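Cryptochrome DASH (Arabidopsis thaliana, PDB 2J4D) binds FAD and a methenyltetrahydrofolate antenna, repairs cyclobutane pyrimidine dimers in single-stranded DNA and may also serve as a photoreceptor. Local coordinates at residues R6-T11 against S289-F294; K381-T386 against T418-Y423. All coordinates share one frame; numbering follows the deposited sequence.

From the N terminus, strand 4-7 and the turn after it form one side of contact 1; after 277 intervening residues, helix 289-293 returns to close it. That long loop encloses the whole five-stranded parallel alpha/beta sheet, so the contact joins the extreme N-terminal strand to a helix that lines the FAD pocket. Contact 2 opens afterwards and closes a much shorter, mostly helical connection of 31 residues, in which helix 391-404 and most of helix 409-419 lie between its two sides. The contacts follow in series, neither nested nor crossed, yet they touch: S289 OG of contact 1 is 2.6 Å from D422 OD2 of contact 2, a probable hydrogen bond, and both reach the same FAD.

Contact 1: residues R6-T11 against S289-F294. With FAD (flavin-adenine dinucleotide), chain C.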
loop_
_atom_site.group_PDB
_atom_site.type_symbol
_atom_site.label_atom_id
_atom_site.label_comp_id
_atom_site.label_asym_id
_atom_site.label_seq_id
_atom_site.Cartn_x
_atom_site.Cartn_y
_atom_site.Cartn_z
ATOM N N ARG A 6 10.166 12.552 9.740
ATOM C CA ARG A 6 10.451 11.791 8.530
ATOM C C ARG A 6 10.347 10.306 8.852
ATOM O O ARG A 6 10.808 9.867 9.903
ATOM C CB ARG A 6 11.875 12.054 8.033
ATOM C CG ARG A 6 12.061 13.256 7.129
ATOM C CD ARG A 6 13.412 13.151 6.417
ATOM N NE ARG A 6 13.286 13.331 4.970
ATOM C CZ ARG A 6 14.034 12.700 4.069
ATOM N NH1 ARG A 6 14.965 11.841 4.461
ATOM N NH2 ARG A 6 13.849 12.921 2.773
ATOM N N VAL A 7 9.739 9.532 7.961
ATOM C CA VAL A 7 9.660 8.086 8.162
ATOM C C VAL A 7 10.232 7.494 6.889
ATOM O O VAL A 7 9.677 7.697 5.809
ATOM C CB VAL A 7 8.214 7.578 8.331
ATOM C CG1 VAL A 7 8.228 6.064 8.662
ATOM C CG2 VAL A 7 7.507 8.350 9.429
ATOM N N PRO A 8 11.385 6.814 6.980
ATOM C CA PRO A 8 12.183 6.573 8.194
ATOM C C PRO A 8 12.857 7.880 8.618
ATOM O O PRO A 8 12.928 8.823 7.829
ATOM C CB PRO A 8 13.195 5.532 7.736
ATOM C CG PRO A 8 13.432 5.918 6.294
ATOM C CD PRO A 8 12.030 6.218 5.795
ATOM N N ALA A 9 13.354 7.938 9.848
ATOM C CA ALA A 9 13.997 9.160 10.336
ATOM C C ALA A 9 15.478 9.236 9.964
ATOM O O ALA A 9 16.155 10.221 10.259
ATOM C CB ALA A 9 13.826 9.269 11.855
ATOM N N LEU A 10 15.971 8.202 9.295
ATOM C CA LEU A 10 17.369 8.132 8.888
ATOM C C LEU A 10 17.816 9.281 7.981
ATOM O O LEU A 10 17.020 9.849 7.234
ATOM C CB LEU A 10 17.626 6.813 8.157
ATOM C CG LEU A 10 17.196 5.523 8.859
ATOM C CD1 LEU A 10 17.427 4.347 7.924
ATOM C CD2 LEU A 10 17.982 5.341 10.151
ATOM N N THR A 11 19.105 9.603 8.043
ATOM C CA THR A 11 19.665 10.656 7.205
ATOM C C THR A 11 19.840 10.075 5.809
ATOM O O THR A 11 19.794 8.858 5.635
ATOM C CB THR A 11 21.045 11.100 7.703
ATOM O OG1 THR A 11 21.968 10.016 7.562
ATOM C CG2 THR A 11 20.978 11.516 9.165
ATOM N N SER A 289 3.278 -0.052 5.581
ATOM C CA SER A 289 2.233 -0.031 4.562
ATOM C C SER A 289 2.404 0.749 3.262
ATOM O O SER A 289 2.089 0.225 2.194
ATOM C CB SER A 289 0.889 0.326 5.202
ATOM O OG SER A 289 0.890 1.644 5.712
ATOM N N PRO A 290 2.901 1.998 3.315
ATOM C CA PRO A 290 3.040 2.700 2.034
ATOM C C PRO A 290 4.038 2.029 1.091
ATOM O O PRO A 290 3.812 1.975 -0.118
ATOM C CB PRO A 290 3.485 4.112 2.446
ATOM C CG PRO A 290 2.954 4.254 3.860
ATOM C CD PRO A 290 3.255 2.881 4.439
ATOM N N TRP A 291 5.145 1.530 1.638
ATOM C CA TRP A 291 6.148 0.869 0.800
ATOM C C TRP A 291 5.647 -0.474 0.291
ATOM O O TRP A 291 5.998 -0.904 -0.814
ATOM C CB TRP A 291 7.456 0.706 1.575
ATOM C CG TRP A 291 8.117 2.026 1.816
ATOM C CD1 TRP A 291 8.814 2.783 0.910
ATOM C CD2 TRP A 291 8.124 2.755 3.037
ATOM N NE1 TRP A 291 9.259 3.944 1.505
ATOM C CE2 TRP A 291 8.849 3.950 2.811
ATOM C CE3 TRP A 291 7.586 2.518 4.312
ATOM C CZ2 TRP A 291 9.051 4.904 3.815
ATOM C CZ3 TRP A 291 7.792 3.471 5.309
ATOM C CH2 TRP A 291 8.517 4.644 5.052
ATOM N N LEU A 292 4.819 -1.140 1.085
ATOM C CA LEU A 292 4.256 -2.412 0.647
ATOM C C LEU A 292 3.251 -2.163 -0.474
ATOM O O LEU A 292 3.217 -2.901 -1.463
ATOM C CB LEU A 292 3.568 -3.135 1.815
ATOM C CG LEU A 292 4.536 -3.852 2.766
ATOM C CD1 LEU A 292 3.831 -4.237 4.053
ATOM C CD2 LEU A 292 5.105 -5.088 2.053
ATOM N N ALA A 293 2.445 -1.114 -0.336
ATOM C CA ALA A 293 1.430 -0.792 -1.345
ATOM C C ALA A 293 2.050 -0.521 -2.714
ATOM O O ALA A 293 1.533 -0.955 -3.745
ATOM C CB ALA A 293 0.602 0.411 -0.892
ATOM N N PHE A 294 3.163 0.196 -2.729
ATOM C CA PHE A 294 3.839 0.491 -3.983
ATOM C C PHE A 294 4.807 -0.606 -4.410
ATOM O O PHE A 294 5.415 -0.526 -5.484
ATOM C CB PHE A 294 4.572 1.824 -3.872
ATOM C CG PHE A 294 3.698 3.005 -4.159
ATOM C CD1 PHE A 294 3.485 3.417 -5.471
ATOM C CD2 PHE A 294 3.059 3.680 -3.125
ATOM C CE1 PHE A 294 2.644 4.487 -5.753
ATOM C CE2 PHE A 294 2.214 4.752 -3.390
ATOM C CZ PHE A 294 2.004 5.160 -4.707
HETATM P PA FAD C . 1.177 -2.689 11.124
HETATM O O1A FAD C . 2.609 -2.406 11.353
HETATM O O2A FAD C . 0.272 -2.896 12.278
HETATM O O5B FAD C . 1.019 -3.975 10.170
HETATM C C5B FAD C . 2.116 -4.415 9.338
HETATM C C4B FAD C . 1.580 -4.639 7.920
HETATM O O4B FAD C . 0.537 -5.611 7.979
HETATM C C3B FAD C . 0.956 -3.412 7.263
HETATM O O3B FAD C . 1.924 -2.530 6.720
HETATM C C2B FAD C . 0.049 -4.054 6.259
HETATM O O2B FAD C . 0.646 -4.349 5.016
HETATM C C1B FAD C . -0.471 -5.296 7.004
HETATM N N9A FAD C . -1.761 -5.120 7.704
HETATM C C8A FAD C . -1.967 -4.825 9.037
HETATM N N7A FAD C . -3.254 -4.743 9.348
HETATM C C5A FAD C . -3.917 -5.001 8.169
HETATM C C6A FAD C . -5.294 -5.052 7.847
HETATM N N6A FAD C . -6.277 -4.864 8.718
HETATM N N1A FAD C . -5.629 -5.333 6.533
HETATM C C2A FAD C . -4.643 -5.535 5.597
HETATM N N3A FAD C . -3.311 -5.499 5.838
HETATM C C4A FAD C . -2.999 -5.217 7.132
HETATM N N1 FAD C . -3.985 -1.138 4.574
HETATM C C2 FAD C . -3.346 -0.943 3.368
HETATM O O2 FAD C . -2.249 -1.425 3.153
HETATM N N3 FAD C . -3.991 -0.172 2.389
HETATM C C4 FAD C . -5.243 0.416 2.560
HETATM O O4 FAD C . -5.761 1.093 1.653
HETATM C C4X FAD C . -5.893 0.212 3.802
HETATM N N5 FAD C . -7.155 0.769 4.064
HETATM C C5X FAD C . -7.838 0.470 5.244
HETATM C C6 FAD C . -9.146 0.926 5.449
HETATM C C7 FAD C . -9.867 0.644 6.632
HETATM C C7M FAD C . -11.275 1.164 6.789
HETATM C C8 FAD C . -9.221 -0.141 7.656
HETATM C C8M FAD C . -9.915 -0.494 8.962
HETATM C C9 FAD C . -7.906 -0.606 7.461
HETATM C C9A FAD C . -7.188 -0.317 6.262
HETATM N N10 FAD C . -5.855 -0.773 6.039
HETATM C C10 FAD C . -5.228 -0.572 4.789
HETATM C "C1'" FAD C . -5.251 -1.799 6.950
HETATM C "C2'" FAD C . -4.401 -1.272 8.124
HETATM O "O2'" FAD C . -5.128 -0.288 8.838
HETATM C "C3'" FAD C . -3.101 -0.671 7.595
HETATM O "O3'" FAD C . -2.379 -1.636 6.804
HETATM C "C4'" FAD C . -2.120 -0.203 8.685
HETATM O "O4'" FAD C . -2.711 0.831 9.475
HETATM C "C5'" FAD C . -0.851 0.315 8.019
HETATM O "O5'" FAD C . 0.086 0.733 9.015
HETATM P P FAD C . 1.263 -0.145 9.592
HETATM O O1P FAD C . 2.109 -0.467 8.431
HETATM O O2P FAD C . 1.947 0.619 10.671
HETATM O O3P FAD C . 0.625 -1.403 10.321
#
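W291 reaches out from helix 289-293 to V7 and P8, while S289 and L292 on the same short helix touch the FAD. The helix opens at S289, whose backbone N-H donates to FAD O1P (3.1 Å, N-H...O angle 153°); the first turn thus meets the diphosphate with its amide end, and the helix dipole would probably add to the attraction. P290 follows, packed on F97 and F248. The buried W291 has CG anti to its carbonyl carbon (chi1 -69°), which carries the indole toward V7 and P8. The V7 carbonyl oxygen lies at the ring edge, near the ring plane and 3.4 Å from W291 CH2, while V7 CG1 comes to 3.9 Å from the same CH2. P8, joined to V7 by a cis peptide bond, brings its CD obliquely to 3.8 Å from W291 CZ2. Strand 4-7 runs parallel to strand 245-248 in a small two-stranded sheet; W291 NE1 makes a weak hydrogen bond to V249 O just past it, and F97 meets the indole edge-to-face. One residue on, L292 turns back to the cofactor, its CD1 3.3 Å from the ribose oxygen O2B of FAD.

Contact 2: residues K381-T386 against T418-Y423; sequences KELSTT and TCLLDY. With FAD (flavin-adenine dinucleotide), chain C.
This contact forms part of the flavin pocket in the FAD-binding domain, where L383 of helix 374-386 meets C419 and L420 at the end of helix 409-419. L383 holds CG anti to its backbone N (chi1 175°), which sends the isobutyl group across to the other segment. Its CD1 rests 3.6 Å from C419 CB and 3.7 Å from L420 CD2, the two leucine side chains crossing at about a right angle. L420 is forked between two tasks: CD2 takes the helix contact, while CD1 lies 3.5 Å from FAD O4. Beside this apolar contact one water joins the backbones, donating to L383 O and to C419 O, each 3.0 Å from the water oxygen. Farther along, L421 sets its CD1 3.8 Å from T386 O, and its backbone is hydrogen-bonded to that of G387. From L420 to Y423 the chain makes a type I beta turn closed by Y423 N to L420 O (3.1 Å). This turn presents D422 O to the flavin, where FAD N3 donates to it at 2.8 Å with an N-H...O angle of 139°. The flavin imide N-H is therefore bonded by a main-chain carbonyl, while the D422 carboxylate, its OD1 3.4 Å from FAD N3, stays close to the ring and is held by a salt bridge to R394 and by S289, and a leucine methyl faces O4.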
loop_
_atom_site.group_PDB
_atom_site.type_symbol
_atom_site.label_atom_id
_atom_site.label_comp_id
_atom_site.label_asym_id
_atom_site.label_seq_id
_atom_site.Cartn_x
_atom_site.Cartn_y
_atom_site.Cartn_z
ATOM N N LYS A 381 -8.084 14.557 10.197
ATOM C CA LYS A 381 -7.123 15.615 9.920
ATOM C C LYS A 381 -5.755 14.961 9.682
ATOM O O LYS A 381 -4.996 15.389 8.813
ATOM C CB LYS A 381 -7.050 16.601 11.093
ATOM C CG LYS A 381 -6.287 17.885 10.771
ATOM C CD LYS A 381 -6.360 18.899 11.913
ATOM C CE LYS A 381 -7.799 19.356 12.193
ATOM N NZ LYS A 381 -8.437 20.120 11.071
ATOM N N GLU A 382 -5.440 13.920 10.451
ATOM C CA GLU A 382 -4.163 13.229 10.266
ATOM C C GLU A 382 -4.092 12.721 8.825
ATOM O O GLU A 382 -3.083 12.875 8.134
ATOM C CB GLU A 382 -4.029 12.036 11.227
ATOM C CG GLU A 382 -2.687 11.303 11.061
ATOM C CD GLU A 382 -2.520 10.099 11.969
ATOM O OE1 GLU A 382 -3.313 9.936 12.917
ATOM O OE2 GLU A 382 -1.577 9.313 11.737
ATOM N N LEU A 383 -5.191 12.127 8.380
ATOM C CA LEU A 383 -5.284 11.582 7.031
ATOM C C LEU A 383 -5.072 12.612 5.920
ATOM O O LEU A 383 -4.248 12.405 5.033
ATOM C CB LEU A 383 -6.646 10.923 6.843
ATOM C CG LEU A 383 -6.937 10.402 5.432
ATOM C CD1 LEU A 383 -5.940 9.285 5.073
ATOM C CD2 LEU A 383 -8.360 9.892 5.380
ATOM N N SER A 384 -5.815 13.718 5.952
ATOM C CA SER A 384 -5.668 14.719 4.897
ATOM C C SER A 384 -4.332 15.470 4.952
ATOM O O SER A 384 -3.877 16.006 3.951
ATOM C CB SER A 384 -6.841 15.711 4.930
ATOM O OG SER A 384 -6.922 16.348 6.184
ATOM N N THR A 385 -3.698 15.483 6.116
ATOM C CA THR A 385 -2.421 16.164 6.297
ATOM C C THR A 385 -1.205 15.300 5.966
ATOM O O THR A 385 -0.208 15.798 5.440
ATOM C CB THR A 385 -2.248 16.634 7.767
ATOM O OG1 THR A 385 -3.372 17.437 8.147
ATOM C CG2 THR A 385 -0.954 17.437 7.936
ATOM N N THR A 386 -1.287 14.010 6.276
ATOM C CA THR A 386 -0.148 13.109 6.067
ATOM C C THR A 386 -0.372 11.953 5.091
ATOM O O THR A 386 0.589 11.361 4.614
ATOM C CB THR A 386 0.283 12.471 7.399
ATOM O OG1 THR A 386 -0.776 11.626 7.859
ATOM C CG2 THR A 386 0.557 13.550 8.471
ATOM N N THR A 418 -8.513 8.306 -2.184
ATOM C CA THR A 418 -7.872 9.539 -2.600
ATOM C C THR A 418 -6.658 9.875 -1.737
ATOM O O THR A 418 -5.583 10.201 -2.250
ATOM C CB THR A 418 -8.838 10.745 -2.494
ATOM O OG1 THR A 418 -9.924 10.583 -3.412
ATOM C CG2 THR A 418 -8.105 12.032 -2.809
ATOM N N CYS A 419 -6.839 9.778 -0.422
ATOM C CA CYS A 419 -5.817 10.182 0.545
ATOM C C CYS A 419 -4.677 9.283 0.996
ATOM O O CYS A 419 -3.574 9.779 1.234
ATOM C CB CYS A 419 -6.504 10.691 1.820
ATOM S SG CYS A 419 -7.663 12.052 1.596
ATOM N N LEU A 420 -4.929 7.985 1.130
ATOM C CA LEU A 420 -3.920 7.061 1.635
ATOM C C LEU A 420 -2.672 6.803 0.817
ATOM O O LEU A 420 -2.755 6.405 -0.336
ATOM C CB LEU A 420 -4.555 5.703 1.932
ATOM C CG LEU A 420 -5.532 5.648 3.104
ATOM C CD1 LEU A 420 -6.233 4.291 3.113
ATOM C CD2 LEU A 420 -4.773 5.874 4.411
ATOM N N LEU A 421 -1.509 7.009 1.432
ATOM C CA LEU A 421 -0.255 6.713 0.751
ATOM C C LEU A 421 -0.240 5.208 0.479
ATOM O O LEU A 421 0.247 4.764 -0.559
ATOM C CB LEU A 421 0.947 7.045 1.637
ATOM C CG LEU A 421 1.126 8.497 2.080
ATOM C CD1 LEU A 421 2.452 8.628 2.805
ATOM C CD2 LEU A 421 1.097 9.414 0.877
ATOM N N ASP A 422 -0.778 4.430 1.419
ATOM C CA ASP A 422 -0.792 2.980 1.274
ATOM C C ASP A 422 -2.029 2.423 0.602
ATOM O O ASP A 422 -2.293 1.219 0.681
ATOM C CB ASP A 422 -0.610 2.283 2.637
ATOM C CG ASP A 422 -1.692 2.643 3.655
ATOM O OD1 ASP A 422 -2.861 2.868 3.270
ATOM O OD2 ASP A 422 -1.370 2.672 4.866
ATOM N N TYR A 423 -2.779 3.274 -0.083
ATOM C CA TYR A 423 -3.989 2.797 -0.728
ATOM C C TYR A 423 -3.728 1.561 -1.560
ATOM O O TYR A 423 -2.836 1.545 -2.407
ATOM C CB TYR A 423 -4.607 3.848 -1.639
ATOM C CG TYR A 423 -5.702 3.247 -2.496
ATOM C CD1 TYR A 423 -6.873 2.755 -1.913
ATOM C CD2 TYR A 423 -5.548 3.120 -3.877
ATOM C CE1 TYR A 423 -7.867 2.150 -2.682
ATOM C CE2 TYR A 423 -6.536 2.513 -4.662
ATOM C CZ TYR A 423 -7.691 2.033 -4.053
ATOM O OH TYR A 423 -8.677 1.439 -4.807
HETATM P PA FAD C . 1.177 -2.689 11.124
HETATM O O1A FAD C . 2.609 -2.406 11.353
HETATM O O2A FAD C . 0.272 -2.896 12.278
HETATM O O5B FAD C . 1.019 -3.975 10.170
HETATM C C5B FAD C . 2.116 -4.415 9.338
HETATM C C4B FAD C . 1.580 -4.639 7.920
HETATM O O4B FAD C . 0.537 -5.611 7.979
HETATM C C3B FAD C . 0.956 -3.412 7.263
HETATM O O3B FAD C . 1.924 -2.530 6.720
HETATM C C2B FAD C . 0.049 -4.054 6.259
HETATM O O2B FAD C . 0.646 -4.349 5.016
HETATM C C1B FAD C . -0.471 -5.296 7.004
HETATM N N9A FAD C . -1.761 -5.120 7.704
HETATM C C8A FAD C . -1.967 -4.825 9.037
HETATM N N7A FAD C . -3.254 -4.743 9.348
HETATM C C5A FAD C . -3.917 -5.001 8.169
HETATM C C6A FAD C . -5.294 -5.052 7.847
HETATM N N6A FAD C . -6.277 -4.864 8.718
HETATM N N1A FAD C . -5.629 -5.333 6.533
HETATM C C2A FAD C . -4.643 -5.535 5.597
HETATM N N3A FAD C . -3.311 -5.499 5.838
HETATM C C4A FAD C . -2.999 -5.217 7.132
HETATM N N1 FAD C . -3.985 -1.138 4.574
HETATM C C2 FAD C . -3.346 -0.943 3.368
HETATM O O2 FAD C . -2.249 -1.425 3.153
HETATM N N3 FAD C . -3.991 -0.172 2.389
HETATM C C4 FAD C . -5.243 0.416 2.560
HETATM O O4 FAD C . -5.761 1.093 1.653
HETATM C C4X FAD C . -5.893 0.212 3.802
HETATM N N5 FAD C . -7.155 0.769 4.064
HETATM C C5X FAD C . -7.838 0.470 5.244
HETATM C C6 FAD C . -9.146 0.926 5.449
HETATM C C7 FAD C . -9.867 0.644 6.632
HETATM C C7M FAD C . -11.275 1.164 6.789
HETATM C C8 FAD C . -9.221 -0.141 7.656
HETATM C C8M FAD C . -9.915 -0.494 8.962
HETATM C C9 FAD C . -7.906 -0.606 7.461
HETATM C C9A FAD C . -7.188 -0.317 6.262
HETATM N N10 FAD C . -5.855 -0.773 6.039
HETATM C C10 FAD C . -5.228 -0.572 4.789
HETATM C "C1'" FAD C . -5.251 -1.799 6.950
HETATM C "C2'" FAD C . -4.401 -1.272 8.124
HETATM O "O2'" FAD C . -5.128 -0.288 8.838
HETATM C "C3'" FAD C . -3.101 -0.671 7.595
HETATM O "O3'" FAD C . -2.379 -1.636 6.804
HETATM C "C4'" FAD C . -2.120 -0.203 8.685
HETATM O "O4'" FAD C . -2.711 0.831 9.475
HETATM C "C5'" FAD C . -0.851 0.315 8.019
HETATM O "O5'" FAD C . 0.086 0.733 9.015
HETATM P P FAD C . 1.263 -0.145 9.592
HETATM O O1P FAD C . 2.109 -0.467 8.431
HETATM O O2P FAD C . 1.947 0.619 10.671
HETATM O O3P FAD C . 0.625 -1.403 10.321
HETATM O O HOH W 1 -3.904 12.682 2.053
#